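Local coordinates for protein Mypaa.01249.c (Mycobacterium paratuberculosis, PDB 3RD5) that probably acts as an oxidoreductase of the short-chain dehydrogenase/reductase family, though its substrate and reaction are not established, at residues Asp10-Ala15 / Ala238-Leu243; Gln72-Val77 / Thr104-Glu109; Arg79-Val84 / Asn124-Arg129; Gly145-Glu150 / Tyr165-Leu170. One frame throughout, in Å; residues are numbered along the deposited sequence. Where two conformers were deposited one is given.

Contact 1 of 4, residues Asp10-Ala15 / Ala238-Leu243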
loop_
_atom_site.group_PDB
_atom_site.type_symbol
_atom_site.label_atom_id
_atom_site.label_comp_id
_atom_site.label_asym_id
_atom_site.label_seq_id
_atom_site.Cartn_x
_atom_site.Cartn_y
_atom_site.Cartn_z
ATOM N N ASP A 10 15.400 14.064 -6.505
ATOM C CA ASP A 10 16.246 13.095 -7.192
ATOM C C ASP A 10 15.417 12.101 -8.010
ATOM O O ASP A 10 15.962 11.178 -8.599
ATOM C CB ASP A 10 17.107 12.337 -6.170
ATOM C CG ASP A 10 18.001 13.265 -5.367
ATOM O OD1 ASP A 10 18.759 14.061 -6.009
ATOM O OD2 ASP A 10 17.983 13.213 -4.127
ATOM N N LEU A 11 14.101 12.283 -8.065
ATOM C CA LEU A 11 13.291 11.333 -8.836
ATOM C C LEU A 11 13.682 11.292 -10.304
ATOM O O LEU A 11 13.875 12.344 -10.921
ATOM C CB LEU A 11 11.810 11.683 -8.787
ATOM C CG LEU A 11 10.956 11.168 -7.708
ATOM C CD1 LEU A 11 9.592 11.880 -7.761
ATOM C CD2 LEU A 11 10.808 9.581 -7.712
ATOM N N PRO A 12 13.773 10.089 -10.889
ATOM C CA PRO A 12 13.979 9.987 -12.325
ATOM C C PRO A 12 12.693 10.296 -13.106
ATOM O O PRO A 12 11.601 10.427 -12.522
ATOM C CB PRO A 12 14.384 8.531 -12.515
ATOM C CG PRO A 12 13.629 7.828 -11.512
ATOM C CD PRO A 12 13.620 8.753 -10.279
ATOM N N SER A 13 12.811 10.388 -14.410
ATOM C CA SER A 13 11.646 10.592 -15.255
ATOM C C SER A 13 10.695 9.391 -15.170
ATOM O O SER A 13 11.112 8.236 -15.119
ATOM C CB SER A 13 12.073 10.788 -16.697
ATOM O OG SER A 13 10.943 10.959 -17.563
ATOM N N PHE A 14 9.387 9.705 -15.149
ATOM C CA PHE A 14 8.320 8.720 -15.292
ATOM C C PHE A 14 7.533 8.952 -16.594
ATOM O O PHE A 14 6.389 8.462 -16.711
ATOM C CB PHE A 14 7.371 8.726 -14.069
ATOM C CG PHE A 14 7.878 7.902 -12.904
ATOM C CD1 PHE A 14 8.978 8.335 -12.146
ATOM C CD2 PHE A 14 7.274 6.675 -12.562
ATOM C CE1 PHE A 14 9.442 7.538 -11.097
ATOM C CE2 PHE A 14 7.751 5.929 -11.514
ATOM C CZ PHE A 14 8.854 6.358 -10.817
ATOM N N ALA A 15 8.127 9.628 -17.579
ATOM C CA ALA A 15 7.443 9.895 -18.830
ATOM C C ALA A 15 6.902 8.633 -19.466
ATOM O O ALA A 15 7.625 7.640 -19.572
ATOM C CB ALA A 15 8.403 10.573 -19.833
ATOM N N ALA A 238 10.914 3.909 -2.971
ATOM C CA ALA A 238 10.515 2.534 -3.289
ATOM C C ALA A 238 9.919 2.395 -4.697
ATOM O O ALA A 238 10.143 1.399 -5.371
ATOM C CB ALA A 238 9.522 2.000 -2.246
ATOM N N ALA A 239 9.215 3.424 -5.156
ATOM C CA ALA A 239 8.583 3.386 -6.490
ATOM C C ALA A 239 9.536 3.575 -7.628
ATOM O O ALA A 239 9.187 3.219 -8.755
ATOM C CB ALA A 239 7.493 4.451 -6.578
ATOM N N SER A 240 10.725 4.124 -7.355
ATOM C CA SER A 240 11.618 4.577 -8.416
ATOM C C SER A 240 12.993 3.914 -8.488
ATOM O O SER A 240 13.635 4.018 -9.540
ATOM C CB SER A 240 11.786 6.093 -8.338
ATOM O OG SER A 240 12.430 6.494 -7.154
ATOM N N GLN A 241 13.502 3.377 -7.375
ATOM C CA GLN A 241 14.898 2.926 -7.322
ATOM C C GLN A 241 15.027 1.458 -7.666
ATOM O O GLN A 241 14.097 0.705 -7.538
ATOM C CB GLN A 241 15.485 3.204 -5.941
ATOM C CG GLN A 241 15.436 4.665 -5.535
ATOM C CD GLN A 241 16.092 5.609 -6.528
ATOM O OE1 GLN A 241 15.427 6.440 -7.244
ATOM N NE2 GLN A 241 17.411 5.494 -6.625
ATOM N N ASP A 242 16.232 1.056 -8.079
ATOM C CA ASP A 242 16.483 -0.335 -8.509
ATOM C C ASP A 242 16.794 -1.169 -7.280
ATOM O O ASP A 242 17.956 -1.314 -6.896
ATOM C CB ASP A 242 17.653 -0.398 -9.508
ATOM C CG ASP A 242 17.864 -1.775 -10.055
ATOM O OD1 ASP A 242 17.100 -2.705 -9.765
ATOM O OD2 ASP A 242 18.865 -1.951 -10.794
ATOM N N LEU A 243 15.744 -1.637 -6.606
ATOM C CA LEU A 243 15.831 -2.323 -5.315
ATOM C C LEU A 243 15.536 -3.805 -5.483
ATOM O O LEU A 243 14.678 -4.179 -6.306
ATOM C CB LEU A 243 14.806 -1.746 -4.332
ATOM C CG LEU A 243 15.048 -0.297 -3.938
ATOM C CD1 LEU A 243 13.802 0.365 -3.355
ATOM C CD2 LEU A 243 16.184 -0.231 -2.894
HETATM O O HOH W 1 17.037 8.755 -8.150
#
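L11 and S240 mark the closest backbone approach, their CA atoms 7.0 Å apart, where the irregular N-terminal chain 10-15 passes the C-terminal end of helix 226-240. In this Rossmann-type SDR fold the chain 10-15 leads into the first strand of the mostly parallel sheet, 18-22; S13 OG accepts from A15 N in an ST turn. The centre of the contact is S240, set among three apolar groups. Its CB lies 3.8 Å from CD of P12 and equally near CZ of F14, while CD2 of L11 closes on the same CB at 3.7 Å. F14 comes edge-on: S240 CB and the carbonyl O of A239 both lie near the plane of its ring, at the rim. The OG of S240 stands between the backbone N and carbonyl carbon (chi1 65°), with L236 O, one turn earlier in the helix, and Q241 OE1 both acceptors within reach of its one proton. W6 adds to the same patch, touching L11, S240 and Q241. The polar link between the segments runs through water: one molecule donates to D10 O at 2.7 Å and to Q241 OE1 at 3.0 Å.

Contact 2 of 4, residues Gln72-Val77 / Thr104-Glu109; sequences QDLSSV and TVDGFE
Q72, L74 and D106 carry much of this contact, with T104 close behind. The backbone of Q72 meets the turn first: V105 N donates to Q72 O, 3.3 Å away and nearly in line with the carbonyl (C=O...N 170°). Beside that bond, CB of Q72 rests 3.8 Å from CG2 of T104, the methyl that chi1 of 72° sets beside the threonine's own N. The same rotation leaves T104 OG1 turned to its own loop, where it accepts from F108 N and, weakly, from D106 N. Residues 104-107 form a type I beta turn, and D106 reaches from it to the first turn of helix 74-82. Its OD2 takes the N-H of L74 at 2.8 Å, an almost straight bond received on the syn side but 21° out of the carboxylate plane. In the SDR sheet this helix follows the edge strand 63-68, while the turn belongs to the loop between strand 87-92 and helix 110-126. D73 is the helix's N-cap: its OD1 accepts from the hydroxyl of S75 at 2.6 Å and weakly from the N of S75 and S76. The helix start is thus held by two aspartates, D73 just before it and D106 from the turn across the contact. With OD1 of D73 4.7 Å from OD2 of D106, the helix N-H groups probably offset their repulsion. A water bridges S75 N to D106 OD1. Next to the carboxylate, CG of L74 packs on OD2 of D106, and CD1 of L74 meets the edge of the F108 ring, 3.9 Å from CE2.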
loop_
_atom_site.group_PDB
_atom_site.type_symbol
_atom_site.label_atom_id
_atom_site.label_comp_id
_atom_site.label_asym_id
_atom_site.label_seq_id
_atom_site.Cartn_x
_atom_site.Cartn_y
_atom_site.Cartn_z
ATOM N N GLN A 72 -13.274 -0.658 1.070
ATOM C CA GLN A 72 -14.181 -1.346 2.002
ATOM C C GLN A 72 -15.342 -2.048 1.331
ATOM O O GLN A 72 -16.308 -2.432 2.008
ATOM C CB GLN A 72 -14.718 -0.375 3.071
ATOM C CG GLN A 72 -13.586 0.294 3.850
ATOM C CD GLN A 72 -14.034 1.077 5.082
ATOM O OE1 GLN A 72 -15.117 0.843 5.643
ATOM N NE2 GLN A 72 -13.142 1.930 5.577
ATOM N N ASP A 73 -15.254 -2.235 0.024
ATOM C CA ASP A 73 -16.338 -2.895 -0.756
ATOM C C ASP A 73 -15.666 -3.666 -1.894
ATOM O O ASP A 73 -15.218 -3.078 -2.866
ATOM C CB ASP A 73 -17.320 -1.822 -1.242
ATOM C CG ASP A 73 -18.462 -2.359 -2.081
ATOM O OD1 ASP A 73 -18.420 -3.523 -2.516
ATOM O OD2 ASP A 73 -19.448 -1.588 -2.293
ATOM N N LEU A 74 -15.547 -4.980 -1.738
ATOM C CA LEU A 74 -14.862 -5.759 -2.760
ATOM C C LEU A 74 -15.480 -5.643 -4.145
ATOM O O LEU A 74 -14.781 -5.778 -5.161
ATOM C CB LEU A 74 -14.703 -7.222 -2.323
ATOM C CG LEU A 74 -13.782 -7.485 -1.152
ATOM C CD1 LEU A 74 -13.904 -8.960 -0.702
ATOM C CD2 LEU A 74 -12.324 -7.180 -1.538
ATOM N N SER A 75 -16.790 -5.388 -4.241
ATOM C CA SER A 75 -17.393 -5.171 -5.552
ATOM C C SER A 75 -16.893 -3.911 -6.240
ATOM O O SER A 75 -16.708 -3.901 -7.449
ATOM C CB SER A 75 -18.923 -5.176 -5.484
ATOM O OG SER A 75 -19.485 -3.997 -4.890
ATOM N N SER A 76 -16.621 -2.884 -5.448
ATOM C CA SER A 76 -16.008 -1.673 -5.941
ATOM C C SER A 76 -14.541 -1.896 -6.351
ATOM O O SER A 76 -14.118 -1.388 -7.392
ATOM C CB SER A 76 -16.026 -0.615 -4.823
ATOM O OG SER A 76 -15.430 0.587 -5.303
ATOM N N VAL A 77 -13.789 -2.643 -5.557
ATOM C CA VAL A 77 -12.430 -3.020 -5.931
ATOM C C VAL A 77 -12.424 -3.672 -7.316
ATOM O O VAL A 77 -11.595 -3.344 -8.160
ATOM C CB VAL A 77 -11.774 -3.927 -4.870
ATOM C CG1 VAL A 77 -10.342 -4.442 -5.324
ATOM C CG2 VAL A 77 -11.678 -3.189 -3.510
ATOM N N THR A 104 -16.719 -3.527 7.414
ATOM C CA THR A 104 -16.910 -3.168 6.008
ATOM C C THR A 104 -18.180 -3.846 5.468
ATOM O O THR A 104 -18.776 -4.673 6.119
ATOM C CB THR A 104 -15.674 -3.580 5.167
ATOM O OG1 THR A 104 -15.628 -5.025 5.030
ATOM C CG2 THR A 104 -14.395 -3.087 5.738
ATOM N N VAL A 105 -18.504 -3.509 4.209
ATOM C CA VAL A 105 -19.595 -4.117 3.458
ATOM C C VAL A 105 -19.491 -5.659 3.487
ATOM O O VAL A 105 -20.498 -6.410 3.542
ATOM C CB VAL A 105 -19.532 -3.602 1.954
ATOM C CG1 VAL A 105 -20.583 -4.262 1.129
ATOM C CG2 VAL A 105 -19.640 -2.042 1.908
ATOM N N ASP A 106 -18.249 -6.131 3.400
ATOM C CA ASP A 106 -17.951 -7.557 3.346
ATOM C C ASP A 106 -17.767 -8.244 4.707
ATOM O O ASP A 106 -17.460 -9.441 4.773
ATOM C CB ASP A 106 -16.713 -7.753 2.439
ATOM C CG ASP A 106 -16.938 -7.156 1.050
ATOM O OD1 ASP A 106 -17.794 -7.721 0.316
ATOM O OD2 ASP A 106 -16.333 -6.110 0.748
ATOM N N GLY A 107 -17.975 -7.485 5.772
ATOM C CA GLY A 107 -17.884 -8.008 7.134
ATOM C C GLY A 107 -16.524 -8.049 7.744
ATOM O O GLY A 107 -16.302 -8.724 8.766
ATOM N N PHE A 108 -15.588 -7.310 7.148
ATOM C CA PHE A 108 -14.239 -7.295 7.679
ATOM C C PHE A 108 -14.096 -6.181 8.722
ATOM O O PHE A 108 -14.704 -5.125 8.598
ATOM C CB PHE A 108 -13.185 -7.038 6.588
ATOM C CG PHE A 108 -13.281 -7.928 5.373
ATOM C CD1 PHE A 108 -13.629 -9.276 5.465
ATOM C CD2 PHE A 108 -12.905 -7.426 4.129
ATOM C CE1 PHE A 108 -13.673 -10.049 4.327
ATOM C CE2 PHE A 108 -12.923 -8.243 2.982
ATOM C CZ PHE A 108 -13.344 -9.540 3.112
ATOM N N GLU A 109 -13.253 -6.379 9.738
ATOM C CA GLU A 109 -12.870 -5.271 10.628
ATOM C C GLU A 109 -12.254 -4.184 9.736
ATOM O O GLU A 109 -11.518 -4.483 8.780
ATOM C CB GLU A 109 -11.933 -5.759 11.734
ATOM C CG GLU A 109 -11.459 -4.703 12.712
ATOM C CD GLU A 109 -10.268 -3.869 12.203
ATOM O OE1 GLU A 109 -9.371 -4.479 11.576
ATOM O OE2 GLU A 109 -10.240 -2.626 12.414
HETATM O O HOH W 2 -18.664 -6.482 -1.889
#

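Contact 3 of 4, residues Arg79-Val84 / Asn124-Arg129; sequences RFADGV and NLLLPR
R129 reaches across to V84 and grips one carbonyl with two nitrogens: NE lies 2.9 Å and NH2 3.1 Å from V84 O, which sits close to the guanidinium plane. The approach is side-on, through NE and its neighbouring NH2, and the bend at chi3 (-60°) turns the guanidinium onto this oxygen. NH2 also comes within 2.8 Å of A81 O, an acceptor already taken by V84 N. A water accepts from NH2 and donates to D82 OD1 at 2.6 Å, a relay between the arginine and an acid whose charged oxygen is 5.1 Å from NH2. The backbone N of R129 is satisfied within its own segment by L126 O. Beside this polar end lies an apolar patch that joins helices 74-82 and 110-126, neighbours on one side of the SDR's Rossmann-type sheet. CB of A81 touches CB of L125 at 3.7 Å, and CD2 of L126 fits between A81 and V84, 3.7 Å from CB of V84. R129 also pairs through its backbone with A87. The paired bonds to V84 O tend to fix the rotation of the guanidinium, and the nearby helix carbonyls would probably favour its positive charge.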
loop_
_atom_site.group_PDB
_atom_site.type_symbol
_atom_site.label_atom_id
_atom_site.label_comp_id
_atom_site.label_asym_id
_atom_site.label_seq_id
_atom_site.Cartn_x
_atom_site.Cartn_y
_atom_site.Cartn_z
ATOM N N ARG A 79 -14.739 -3.580 -9.777
ATOM C CA ARG A 79 -15.155 -2.651 -10.841
ATOM C C ARG A 79 -13.981 -1.711 -11.204
ATOM O O ARG A 79 -13.702 -1.472 -12.388
ATOM C CB ARG A 79 -16.379 -1.872 -10.366
ATOM C CG ARG A 79 -17.683 -2.645 -10.447
ATOM C CD ARG A 79 -18.903 -1.716 -10.276
ATOM N NE ARG A 79 -18.848 -0.883 -9.071
ATOM C CZ ARG A 79 -19.244 -1.240 -7.849
ATOM N NH1 ARG A 79 -19.763 -2.446 -7.620
ATOM N NH2 ARG A 79 -19.141 -0.376 -6.844
ATOM N N PHE A 80 -13.283 -1.214 -10.191
ATOM C CA PHE A 80 -12.144 -0.329 -10.431
ATOM C C PHE A 80 -11.041 -1.066 -11.188
ATOM O O PHE A 80 -10.518 -0.591 -12.201
ATOM C CB PHE A 80 -11.596 0.263 -9.131
ATOM C CG PHE A 80 -10.267 0.929 -9.337
ATOM C CD1 PHE A 80 -10.209 2.204 -9.903
ATOM C CD2 PHE A 80 -9.081 0.279 -9.070
ATOM C CE1 PHE A 80 -8.979 2.794 -10.197
ATOM C CE2 PHE A 80 -7.857 0.876 -9.379
ATOM C CZ PHE A 80 -7.820 2.138 -9.941
ATOM N N ALA A 81 -10.676 -2.254 -10.722
ATOM C CA ALA A 81 -9.620 -3.002 -11.374
ATOM C C ALA A 81 -9.926 -3.324 -12.813
ATOM O O ALA A 81 -9.030 -3.278 -13.672
ATOM C CB ALA A 81 -9.320 -4.305 -10.587
ATOM N N ASP A 82 -11.173 -3.692 -13.090
ATOM C CA ASP A 82 -11.552 -4.067 -14.449
ATOM C C ASP A 82 -11.429 -2.899 -15.405
ATOM O O ASP A 82 -11.257 -3.103 -16.605
ATOM C CB ASP A 82 -12.968 -4.620 -14.450
ATOM C CG ASP A 82 -13.049 -6.044 -13.884
ATOM O OD1 ASP A 82 -12.007 -6.733 -13.718
ATOM O OD2 ASP A 82 -14.194 -6.473 -13.611
ATOM N N GLY A 83 -11.508 -1.677 -14.886
ATOM C CA GLY A 83 -11.310 -0.477 -15.680
ATOM C C GLY A 83 -9.890 -0.055 -15.960
ATOM O O GLY A 83 -9.687 0.906 -16.724
ATOM N N VAL A 84 -8.916 -0.722 -15.330
ATOM C CA VAL A 84 -7.501 -0.402 -15.565
ATOM C C VAL A 84 -6.964 -1.319 -16.650
ATOM O O VAL A 84 -6.801 -2.533 -16.429
ATOM C CB VAL A 84 -6.667 -0.570 -14.282
ATOM C CG1 VAL A 84 -5.205 -0.234 -14.549
ATOM C CG2 VAL A 84 -7.202 0.355 -13.205
ATOM N N ASN A 124 -4.153 -8.679 -6.691
ATOM C CA ASN A 124 -4.325 -9.908 -7.457
ATOM C C ASN A 124 -5.080 -9.643 -8.760
ATOM O O ASN A 124 -4.801 -10.302 -9.767
ATOM C CB ASN A 124 -5.091 -10.970 -6.649
ATOM C CG ASN A 124 -4.223 -11.699 -5.683
ATOM O OD1 ASN A 124 -3.022 -11.909 -5.935
ATOM N ND2 ASN A 124 -4.848 -12.153 -4.561
ATOM N N LEU A 125 -6.025 -8.722 -8.752
ATOM C CA LEU A 125 -6.801 -8.425 -9.952
ATOM C C LEU A 125 -5.991 -7.634 -10.987
ATOM O O LEU A 125 -6.182 -7.847 -12.197
ATOM C CB LEU A 125 -8.066 -7.674 -9.580
ATOM C CG LEU A 125 -9.094 -8.482 -8.799
ATOM C CD1 LEU A 125 -10.132 -7.572 -8.161
ATOM C CD2 LEU A 125 -9.765 -9.557 -9.701
ATOM N N LEU A 126 -5.049 -6.796 -10.560
ATOM C CA LEU A 126 -4.223 -6.008 -11.491
ATOM C C LEU A 126 -2.953 -6.708 -11.981
ATOM O O LEU A 126 -2.400 -6.348 -13.027
ATOM C CB LEU A 126 -3.859 -4.670 -10.874
ATOM C CG LEU A 126 -5.007 -3.698 -10.668
ATOM C CD1 LEU A 126 -4.517 -2.370 -10.002
ATOM C CD2 LEU A 126 -5.683 -3.378 -12.012
ATOM N N LEU A 127 -2.431 -7.668 -11.205
ATOM C CA LEU A 127 -1.147 -8.281 -11.488
ATOM C C LEU A 127 -0.924 -8.727 -12.939
ATOM O O LEU A 127 0.172 -8.480 -13.460
ATOM C CB LEU A 127 -0.856 -9.459 -10.549
ATOM C CG LEU A 127 -0.200 -9.119 -9.227
ATOM C CD1 LEU A 127 -0.237 -10.327 -8.287
ATOM C CD2 LEU A 127 1.254 -8.633 -9.347
ATOM N N PRO A 128 -1.927 -9.332 -13.580
ATOM C CA PRO A 128 -1.724 -9.745 -14.981
ATOM C C PRO A 128 -1.463 -8.604 -15.962
ATOM O O PRO A 128 -1.046 -8.881 -17.110
ATOM C CB PRO A 128 -3.036 -10.462 -15.318
ATOM C CG PRO A 128 -3.584 -10.869 -14.022
ATOM C CD PRO A 128 -3.236 -9.779 -13.073
ATOM N N ARG A 129 -1.752 -7.372 -15.566
ATOM C CA ARG A 129 -1.623 -6.193 -16.419
ATOM C C ARG A 129 -0.646 -5.151 -15.872
ATOM O O ARG A 129 -0.589 -4.027 -16.367
ATOM C CB ARG A 129 -2.996 -5.588 -16.672
ATOM C CG ARG A 129 -3.959 -6.613 -17.309
ATOM C CD ARG A 129 -5.260 -5.980 -17.814
ATOM N NE ARG A 129 -6.000 -5.327 -16.759
ATOM C CZ ARG A 129 -6.703 -5.925 -15.818
ATOM N NH1 ARG A 129 -6.780 -7.244 -15.753
ATOM N NH2 ARG A 129 -7.348 -5.186 -14.917
HETATM O O HOH W 3 -9.413 -6.770 -13.315
#

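Contact 4 of 4, residues Gly145-Glu150 / Tyr165-Leu170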
loop_
_atom_site.group_PDB
_atom_site.type_symbol
_atom_site.label_atom_id
_atom_site.label_comp_id
_atom_site.label_asym_id
_atom_site.label_seq_id
_atom_site.Cartn_x
_atom_site.Cartn_y
_atom_site.Cartn_z
ATOM N N GLY A 145 2.521 -5.608 16.206
ATOM C CA GLY A 145 1.401 -6.313 15.595
ATOM C C GLY A 145 1.567 -7.827 15.653
ATOM O O GLY A 145 2.660 -8.346 15.707
ATOM N N ARG A 146 0.441 -8.536 15.586
ATOM C CA ARG A 146 0.432 -10.001 15.490
ATOM C C ARG A 146 -0.741 -10.378 14.609
ATOM O O ARG A 146 -1.819 -9.796 14.705
ATOM C CB ARG A 146 0.211 -10.675 16.863
ATOM C CG ARG A 146 1.111 -10.288 17.973
ATOM C CD ARG A 146 0.573 -10.885 19.293
ATOM N NE ARG A 146 1.525 -10.685 20.381
ATOM C CZ ARG A 146 2.597 -11.446 20.619
ATOM N NH1 ARG A 146 2.886 -12.509 19.866
ATOM N NH2 ARG A 146 3.388 -11.137 21.644
ATOM N N ILE A 147 -0.536 -11.351 13.746
ATOM C CA ILE A 147 -1.625 -11.921 12.932
ATOM C C ILE A 147 -2.378 -12.958 13.728
ATOM O O ILE A 147 -1.780 -13.890 14.261
ATOM C CB ILE A 147 -1.100 -12.588 11.667
ATOM C CG1 ILE A 147 -0.273 -11.633 10.823
ATOM C CG2 ILE A 147 -2.272 -13.180 10.850
ATOM C CD1 ILE A 147 -0.987 -10.313 10.419
ATOM N N ASN A 148 -3.686 -12.766 13.862
ATOM C CA ASN A 148 -4.586 -13.740 14.499
ATOM C C ASN A 148 -5.363 -14.457 13.404
ATOM O O ASN A 148 -6.323 -13.938 12.851
ATOM C CB ASN A 148 -5.504 -13.003 15.474
ATOM C CG ASN A 148 -6.242 -13.933 16.364
ATOM O OD1 ASN A 148 -6.767 -14.970 15.898
ATOM N ND2 ASN A 148 -6.282 -13.597 17.672
ATOM N N LEU A 149 -4.886 -15.655 12.993
ATOM C CA LEU A 149 -5.499 -16.360 11.868
ATOM C C LEU A 149 -6.908 -16.858 12.184
ATOM O O LEU A 149 -7.721 -16.948 11.277
ATOM C CB LEU A 149 -4.641 -17.580 11.464
ATOM C CG LEU A 149 -3.266 -17.265 10.873
ATOM C CD1 LEU A 149 -2.458 -18.594 10.776
ATOM C CD2 LEU A 149 -3.396 -16.568 9.493
ATOM N N GLU A 150 -7.175 -17.162 13.443
ATOM C CA GLU A 150 -8.491 -17.685 13.856
ATOM C C GLU A 150 -9.532 -16.591 13.960
ATOM O O GLU A 150 -10.728 -16.881 13.834
ATOM C CB GLU A 150 -8.360 -18.389 15.218
ATOM C CG GLU A 150 -7.476 -19.643 15.197
ATOM C CD GLU A 150 -5.948 -19.387 15.020
ATOM O OE1 GLU A 150 -5.410 -18.279 15.399
ATOM O OE2 GLU A 150 -5.248 -20.320 14.477
ATOM N N TYR A 165 -4.716 -1.529 14.024
ATOM C CA TYR A 165 -3.794 -0.879 13.074
ATOM C C TYR A 165 -2.543 -1.741 12.871
ATOM O O TYR A 165 -2.152 -2.056 11.744
ATOM C CB TYR A 165 -3.421 0.529 13.521
ATOM C CG TYR A 165 -2.678 1.320 12.450
ATOM C CD1 TYR A 165 -3.233 1.526 11.181
ATOM C CD2 TYR A 165 -1.409 1.802 12.681
ATOM C CE1 TYR A 165 -2.552 2.227 10.206
ATOM C CE2 TYR A 165 -0.731 2.495 11.724
ATOM C CZ TYR A 165 -1.307 2.718 10.492
ATOM O OH TYR A 165 -0.567 3.399 9.514
ATOM N N SER A 166 -1.911 -2.113 13.962
ATOM C CA SER A 166 -0.672 -2.872 13.911
ATOM C C SER A 166 -0.834 -4.198 13.199
ATOM O O SER A 166 0.044 -4.619 12.409
ATOM C CB SER A 166 -0.127 -3.105 15.316
ATOM O OG SER A 166 0.240 -1.886 15.963
ATOM N N GLN A 167 -1.962 -4.905 13.414
ATOM C CA GLN A 167 -2.180 -6.154 12.701
ATOM C C GLN A 167 -2.179 -5.895 11.197
ATOM O O GLN A 167 -1.602 -6.664 10.420
ATOM C CB GLN A 167 -3.499 -6.864 13.122
ATOM C CG GLN A 167 -3.650 -8.231 12.473
ATOM C CD GLN A 167 -4.981 -8.941 12.741
ATOM O OE1 GLN A 167 -4.973 -10.118 13.151
ATOM N NE2 GLN A 167 -6.096 -8.315 12.367
ATOM N N SER A 168 -2.865 -4.829 10.786
ATOM C CA SER A 168 -2.967 -4.509 9.363
ATOM C C SER A 168 -1.632 -4.123 8.729
ATOM O O SER A 168 -1.362 -4.462 7.580
ATOM C CB SER A 168 -4.048 -3.433 9.110
ATOM O OG SER A 168 -3.621 -2.120 9.400
ATOM N N LYS A 169 -0.823 -3.416 9.501
ATOM C CA LYS A 169 0.510 -2.949 9.032
ATOM C C LYS A 169 1.526 -4.076 8.954
ATOM O O LYS A 169 2.376 -4.140 8.061
ATOM C CB LYS A 169 0.967 -1.739 9.824
ATOM C CG LYS A 169 0.058 -0.526 9.666
ATOM C CD LYS A 169 0.167 0.090 8.284
ATOM C CE LYS A 169 -1.125 0.149 7.516
ATOM N NZ LYS A 169 -0.861 0.666 6.130
ATOM N N LEU A 170 1.437 -5.026 9.880
ATOM C CA LEU A 170 2.176 -6.268 9.798
ATOM C C LEU A 170 1.719 -7.086 8.581
ATOM O O LEU A 170 2.549 -7.596 7.820
ATOM C CB LEU A 170 2.011 -7.046 11.112
ATOM C CG LEU A 170 2.637 -8.442 11.099
ATOM C CD1 LEU A 170 4.165 -8.463 10.812
ATOM C CD2 LEU A 170 2.347 -9.177 12.396
#
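Q167 reaches N148 with an extended side chain, CG opposite the backbone N (chi1 -174°) and chi2 also extended (-175°), carrying the amide from helix to loop. Its OE1 receives the N-H of N148 at 3.0 Å, in the carbonyl plane and nearly straight at the hydrogen (170°), and, weakly, that of R157 NH2. NE2 holds the amide's other end, donating to L152 O. On the way the chain passes R146 O, with CG only 3.3 Å from it. I147 crosses the glutamine at about a right angle, its CD1 4.0 Å from Q167 CG, and CG1 lies 3.9 Å from CD2 of L170. In L170, CG lies anti to the backbone N, which swings CD2 against I147 and onto G145, 3.4 Å from G145 O. G145 CA comes 3.6 Å from S166 CB, backbone close against helix; S166 OG turns to A141 O and W162 O. The loop 145-150 thus lies along helix 161-185, which carries the YxxxK sequence (Y165, K169) characteristic of SDR active sites. Helix 110-126 flanks it at Y165, Q167 and K169, helix 271-285 meets the loop through M273 on I147 and L149, and strand 133-137 leads into the loop.

From the N terminus, contact 1 begins before the first strand, 18-22, and closes only at the end of helix 226-240, so the other three lie within its loop; the last two strands and helix 271-285 follow it. Contacts 2 and 3 cross: their segments alternate along the chain, both use helix 74-82, and they meet where CG1 of V77 lies 4.2 Å from CD1 of L125. Together they tie that helix to the loop ahead of helix 110-126 and to that helix's far end. Contact 4 opens after both have closed, joining the loop after strand 133-137 to helix 161-185. Contacts 1 and 2 lie on opposite sides of the chain's centre, as do 1 and 4.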